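Local structure of twitching motility pilus retraction protein (Geobacter sulfurreducens PCA, 5ZFQ) at residues A[255-258]-A[259-263]; A[80-83]-A[84-87]. The protein probably powers retraction of the type IV pilus, working as a six-subunit motor driven by ATP hydrolysis. All blocks are in the same frame, centred on the assembly; numbering follows the deposited sequence. Where two conformers were deposited one is given.

Contact 1 (A[255-258]-A[259-263]); sequences HTNS and AVQTI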
ATOM      1  N   HIS A 255     -18.176   7.259  18.485  1.00 56.11           N
ATOM      2  CA  HIS A 255     -18.527   6.136  19.322  1.00 59.85           C
ATOM      3  C   HIS A 255     -17.625   6.097  20.530  1.00 58.05           C
ATOM      4  O   HIS A 255     -16.851   5.219  20.701  1.00 58.65           O
ATOM      5  CB  HIS A 255     -18.476   4.826  18.578  1.00 65.96           C
ATOM      6  CG  HIS A 255     -18.726   3.647  19.461  1.00 71.31           C
ATOM      7  ND1 HIS A 255     -18.708   2.348  19.006  1.00 74.37           N
ATOM      8  CD2 HIS A 255     -18.996   3.576  20.783  1.00 74.36           C
ATOM      9  CE1 HIS A 255     -18.953   1.529  20.009  1.00 76.16           C
ATOM     10  NE2 HIS A 255     -19.135   2.251  21.095  1.00 76.22           N
ATOM     11  N   THR A 256     -17.732   7.103  21.358  1.00 55.36           N
ATOM     12  CA  THR A 256     -16.946   7.219  22.550  1.00 52.47           C
ATOM     13  C   THR A 256     -17.878   7.245  23.727  1.00 50.80           C
ATOM     14  O   THR A 256     -19.010   7.639  23.644  1.00 49.60           O
ATOM     15  CB  THR A 256     -15.956   8.376  22.539  1.00 51.59           C
ATOM     16  OG1 THR A 256     -16.542   9.522  21.961  1.00 49.27           O
ATOM     17  CG2 THR A 256     -14.754   8.017  21.756  1.00 50.45           C
ATOM     18  N   ASN A 257     -17.391   6.832  24.870  1.00 50.04           N
ATOM     19  CA  ASN A 257     -18.357   6.687  25.949  1.00 46.94           C
ATOM     20  C   ASN A 257     -18.272   7.733  27.052  1.00 44.37           C
ATOM     21  O   ASN A 257     -18.984   7.638  28.056  1.00 43.44           O
ATOM     22  CB  ASN A 257     -18.192   5.295  26.551  1.00 47.70           C
ATOM     23  CG  ASN A 257     -18.340   4.214  25.518  1.00 46.61           C
ATOM     24  OD1 ASN A 257     -17.393   3.490  25.223  1.00 46.91           O
ATOM     25  ND2 ASN A 257     -19.536   4.097  24.955  1.00 45.89           N
ATOM     26  N   SER A 258     -17.398   8.718  26.872  1.00 43.07           N
ATOM     27  CA  SER A 258     -17.286   9.818  27.823  1.00 42.33           C
ATOM     28  C   SER A 258     -16.754  11.058  27.111  1.00 41.56           C
ATOM     29  O   SER A 258     -16.220  10.962  26.003  1.00 41.61           O
ATOM     30  CB  SER A 258     -16.374   9.437  28.997  1.00 42.84           C
ATOM     31  OG  SER A 258     -15.004   9.377  28.607  1.00 42.96           O
ATOM     32  N   ALA A 259     -16.906  12.214  27.748  1.00 40.55           N
ATOM     33  CA  ALA A 259     -16.419  13.475  27.211  1.00 39.24           C
ATOM     34  C   ALA A 259     -14.908  13.445  27.049  1.00 39.37           C
ATOM     35  O   ALA A 259     -14.378  13.796  25.988  1.00 39.75           O
ATOM     36  CB  ALA A 259     -16.823  14.616  28.116  1.00 38.94           C
ATOM     37  N   VAL A 260     -14.224  13.028  28.113  1.00 38.91           N
ATOM     38  CA  VAL A 260     -12.771  12.902  28.124  1.00 38.63           C
ATOM     39  C   VAL A 260     -12.283  11.925  27.047  1.00 37.86           C
ATOM     40  O   VAL A 260     -11.335  12.194  26.312  1.00 37.10           O
ATOM     41  CB  VAL A 260     -12.260  12.430  29.526  1.00 36.99           C
ATOM     42  CG1 VAL A 260     -10.756  12.164  29.503  1.00 36.58           C
ATOM     43  CG2 VAL A 260     -12.629  13.451  30.600  1.00 36.18           C
ATOM     44  N   GLN A 261     -12.942  10.781  26.962  1.00 38.00           N
ATOM     45  CA  GLN A 261     -12.595   9.792  25.954  1.00 37.89           C
ATOM     46  C   GLN A 261     -12.850  10.331  24.546  1.00 36.51           C
ATOM     47  O   GLN A 261     -12.082  10.057  23.625  1.00 36.19           O
ATOM     48  CB  GLN A 261     -13.387   8.528  26.214  1.00 38.58           C
ATOM     49  CG  GLN A 261     -13.032   7.352  25.386  1.00 39.38           C
ATOM     50  CD  GLN A 261     -13.956   6.192  25.693  1.00 40.11           C
ATOM     51  OE1 GLN A 261     -14.903   5.945  24.944  1.00 40.24           O
ATOM     52  NE2 GLN A 261     -13.698   5.477  26.799  1.00 40.29           N
ATOM     53  N   THR A 262     -13.912  11.127  24.402  1.00 34.12           N
ATOM     54  CA  THR A 262     -14.267  11.750  23.126  1.00 38.46           C
ATOM     55  C   THR A 262     -13.222  12.765  22.659  1.00 37.87           C
ATOM     56  O   THR A 262     -12.797  12.747  21.499  1.00 33.12           O
ATOM     57  CB  THR A 262     -15.623  12.476  23.203  1.00 38.10           C
ATOM     58  OG1 THR A 262     -16.681  11.520  23.365  1.00 32.89           O
ATOM     59  CG2 THR A 262     -15.853  13.312  21.935  1.00 32.20           C
ATOM     60  N   ILE A 263     -12.823  13.655  23.566  1.00 37.01           N
ATOM     61  CA  ILE A 263     -11.863  14.705  23.236  1.00 35.96           C
ATOM     62  C   ILE A 263     -10.496  14.109  22.887  1.00 36.12           C
ATOM     63  O   ILE A 263      -9.860  14.530  21.915  1.00 35.41           O
ATOM     64  CB  ILE A 263     -11.740  15.718  24.404  1.00 35.57           C
ATOM     65  CG1 ILE A 263     -13.000  16.593  24.467  1.00 34.64           C
ATOM     66  CG2 ILE A 263     -10.475  16.572  24.270  1.00 35.32           C
ATOM     67  CD1 ILE A 263     -13.277  17.171  25.834  1.00 34.57           C
TER

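Contact 2 (A[80-83]-A[84-87]); sequences ILTE and QQKH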
ATOM      1  N   ILE A  80     -41.578  -3.421  -3.030  1.00 37.80           N
ATOM      2  CA  ILE A  80     -41.272  -2.051  -2.613  1.00 38.28           C
ATOM      3  C   ILE A  80     -39.959  -1.524  -3.182  1.00 39.42           C
ATOM      4  O   ILE A  80     -39.321  -0.668  -2.557  1.00 39.48           O
ATOM      5  CB  ILE A  80     -41.213  -1.916  -1.086  1.00 36.60           C
ATOM      6  CG1 ILE A  80     -40.326  -3.004  -0.474  1.00 34.95           C
ATOM      7  CG2 ILE A  80     -42.628  -1.946  -0.511  1.00 36.61           C
ATOM      8  CD1 ILE A  80     -38.934  -2.569  -0.163  1.00 34.33           C
ATOM      9  N   LEU A  81     -39.568  -2.040  -4.355  1.00 40.42           N
ATOM     10  CA  LEU A  81     -38.283  -1.721  -4.980  1.00 40.97           C
ATOM     11  C   LEU A  81     -38.416  -1.249  -6.425  1.00 44.04           C
ATOM     12  O   LEU A  81     -39.250  -1.735  -7.211  1.00 44.88           O
ATOM     13  CB  LEU A  81     -37.333  -2.926  -4.964  1.00 39.37           C
ATOM     14  CG  LEU A  81     -36.797  -3.481  -3.650  1.00 37.94           C
ATOM     15  CD1 LEU A  81     -35.621  -4.443  -3.858  1.00 37.42           C
ATOM     16  CD2 LEU A  81     -36.425  -2.348  -2.716  1.00 38.09           C
ATOM     17  N   THR A  82     -37.549  -0.303  -6.758  1.00 46.04           N
ATOM     18  CA  THR A  82     -37.320   0.124  -8.119  1.00 49.06           C
ATOM     19  C   THR A  82     -36.401  -0.886  -8.799  1.00 50.76           C
ATOM     20  O   THR A  82     -35.793  -1.736  -8.146  1.00 49.31           O
ATOM     21  CB  THR A  82     -36.684   1.509  -8.158  1.00 49.57           C
ATOM     22  OG1 THR A  82     -35.272   1.378  -7.973  1.00 49.20           O
ATOM     23  CG2 THR A  82     -37.243   2.374  -7.038  1.00 48.53           C
ATOM     24  N   GLU A  83     -36.284  -0.790 -10.110  1.00 54.18           N
ATOM     25  CA  GLU A  83     -35.454  -1.730 -10.831  1.00 56.21           C
ATOM     26  C   GLU A  83     -33.973  -1.570 -10.479  1.00 57.77           C
ATOM     27  O   GLU A  83     -33.240  -2.554 -10.429  1.00 56.51           O
ATOM     28  CB  GLU A  83     -35.680  -1.571 -12.334  1.00 58.82           C
ATOM     29  CG  GLU A  83     -37.138  -1.798 -12.742  1.00 59.51           C
ATOM     30  CD  GLU A  83     -37.670  -3.173 -12.336  1.00 58.26           C
ATOM     31  OE1 GLU A  83     -37.072  -4.184 -12.770  1.00 58.64           O
ATOM     32  OE2 GLU A  83     -38.675  -3.245 -11.579  1.00 57.07           O
ATOM     33  N   GLN A  84     -33.530  -0.340 -10.226  1.00 61.20           N
ATOM     34  CA  GLN A  84     -32.122  -0.117  -9.905  1.00 60.12           C
ATOM     35  C   GLN A  84     -31.825  -0.734  -8.541  1.00 56.91           C
ATOM     36  O   GLN A  84     -30.760  -1.330  -8.339  1.00 57.43           O
ATOM     37  CB  GLN A  84     -31.762   1.385  -9.943  1.00 61.02           C
ATOM     38  CG  GLN A  84     -30.426   1.778  -9.251  1.00 89.88           C
ATOM     39  CD  GLN A  84     -30.533   2.002  -7.725  1.00 89.91           C
ATOM     40  OE1 GLN A  84     -31.351   2.798  -7.250  1.00 90.58           O
ATOM     41  NE2 GLN A  84     -29.719   1.277  -6.960  1.00 89.41           N
ATOM     42  N   GLN A  85     -32.776  -0.616  -7.619  1.00 51.95           N
ATOM     43  CA  GLN A  85     -32.588  -1.183  -6.300  1.00 46.45           C
ATOM     44  C   GLN A  85     -32.528  -2.708  -6.374  1.00 43.84           C
ATOM     45  O   GLN A  85     -31.744  -3.335  -5.663  1.00 42.20           O
ATOM     46  CB  GLN A  85     -33.691  -0.713  -5.357  1.00 44.12           C
ATOM     47  CG  GLN A  85     -33.505   0.718  -4.943  1.00 44.75           C
ATOM     48  CD  GLN A  85     -34.706   1.312  -4.224  1.00 44.88           C
ATOM     49  OE1 GLN A  85     -35.856   0.881  -4.409  1.00 44.52           O
ATOM     50  NE2 GLN A  85     -34.442   2.325  -3.394  1.00 45.46           N
ATOM     51  N   LYS A  86     -33.340  -3.296  -7.247  1.00 43.56           N
ATOM     52  CA  LYS A  86     -33.301  -4.730  -7.478  1.00 42.22           C
ATOM     53  C   LYS A  86     -31.935  -5.164  -8.004  1.00 42.82           C
ATOM     54  O   LYS A  86     -31.321  -6.084  -7.464  1.00 41.66           O
ATOM     55  CB  LYS A  86     -34.393  -5.146  -8.456  1.00 42.56           C
ATOM     56  CG  LYS A  86     -35.797  -4.987  -7.910  1.00 41.18           C
ATOM     57  CD  LYS A  86     -36.827  -5.251  -8.995  1.00 42.37           C
ATOM     58  CE  LYS A  86     -38.250  -5.224  -8.461  1.00 41.85           C
ATOM     59  NZ  LYS A  86     -39.249  -5.126  -9.574  1.00 43.76           N
ATOM     60  N   HIS A  87     -31.468  -4.503  -9.064  1.00 44.37           N
ATOM     61  CA  HIS A  87     -30.157  -4.802  -9.642  0.55 44.78           C
ATOM     62  C   HIS A  87     -29.065  -4.591  -8.588  1.00 44.41           C
ATOM     63  O   HIS A  87     -28.123  -5.374  -8.497  1.00 44.97           O
ATOM     64  CB  HIS A  87     -29.898  -3.930 -10.884  0.55 47.11           C
ATOM     65  CG  HIS A  87     -28.587  -4.197 -11.570  0.55 49.08           C
ATOM     66  ND1 HIS A  87     -27.397  -3.641 -11.153  0.55 49.45           N
ATOM     67  CD2 HIS A  87     -28.292  -4.931 -12.672  0.55 51.06           C
ATOM     68  CE1 HIS A  87     -26.421  -4.041 -11.951  0.55 51.38           C
ATOM     69  NE2 HIS A  87     -26.937  -4.822 -12.881  0.55 52.35           N
TER

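Contact 1 (A[255-258]-A[259-263])
Gln-261 reaches back from the first turn of helix 259-268 to the loop before it. Its CB lies beside the OG of Ser-258. With CG anti to the backbone N (chi1 -172°) and the chain extended beyond it, the side chain reaches back across the turn to Asn-257. CG passes Thr-256 CG2 at 4.1 Å, as the two chains pass with their ends pointing opposite ways. CD comes 3.6 Å from Asn-257 N. At the tip, OE1 accepts a hydrogen bond from Asn-257 N at 2.6 Å. The bond is nearly straight at hydrogen (165°), but the donor sits above the amide plane. The Asn-257 amide is turned 82° to that of Gln-261, and its ND2 hydrogen-bonds OE2 of Glu-245 of the second subunit. Ser-258 is the N-cap: its OG accepts from Gln-261 N at 3.0 Å. Its carbonyl O takes two donors of Thr-262 from opposite faces, N at 2.8 Å and OG1 at 2.7 Å. Thr-256 O is hydrogen-bonded to Thr-155 OG1. This is an N-capped helix start after strand 249-254, at a subunit boundary and near a probable P-loop; the sequence is consistent with the His box of PilT-like ATPases.

Contact 2 (A[80-83]-A[84-87])
Thr-82 and Gln-85 bond each other twice at the start of helix 83-92. Thr-82 OG1 accepts from Gln-85 N at 3.2 Å. In return, Gln-85 OE1 accepts from Thr-82 N at 3.1 Å, and this bond is almost straight (174°). Its donor is tilted 22° from the Gln-85 amide plane. The threonine hydroxyl can face the helix because OG1 sits between its own backbone N and carbonyl carbon (chi1 83°), while CG2 turns to Gln-85 OE1. The pair ties the Thr-82 N-H and the OE1 end of Gln-85 to each other.

Leu-81 completes the more closely packed side. Its CD2 lies 3.7 Å from Gln-85 OE1, and its CB is 3.9 Å from Lys-86 CG, so the stem of Lys-86 belongs here too. Leu-81 and Gln-85 also rest on Leu-95 of strand 94-101, so this side of the helix start faces the sheet. Lys-86 N adds a backbone bond to Thr-82 O at 3.0 Å.

The end of Lys-86 and Glu-83 form the looser outer part. Their side chains run alongside each other in the same direction. The lysine chain is extended, whereas the glutamate is bent at chi2. Lys-86 NZ forms a salt bridge with Glu-83 OE2 at 2.8 Å, meeting it on the syn side. Glu-83 is exposed, so solvent probably screens the bridge. Gln-84 is also exposed, on another side of the helix; it meets 80-83 mainly through CB. His-87 N bonds to Glu-83 O.

The reciprocal bonds of Thr-82 and Gln-85 make a capping box, here at the N terminus of a surface helix in the N-terminal part of this member of the type II/IV secretion ATPase family.

From the N terminus the chain meets contact 2 first. It closes the short turn between helix 70-79 and helix 83-92; helix 83-92 then leads into strand 94-101 of the antiparallel sheet. Much later, strand 249-254 of the mixed sheet ends, and contact 1 closes the turn into helix 259-268. The two are in series: neither nests within the other, and they do not cross. The centres of contact 1 and contact 2 are about 40 Å apart, on opposite sides of the chain's centre. The nearest atoms of contact 1 and contact 2 are about 27 Å apart. Contact 2 joins two helices beside the antiparallel sheet. Contact 1 joins the mixed sheet to a following helix and borders the second subunit.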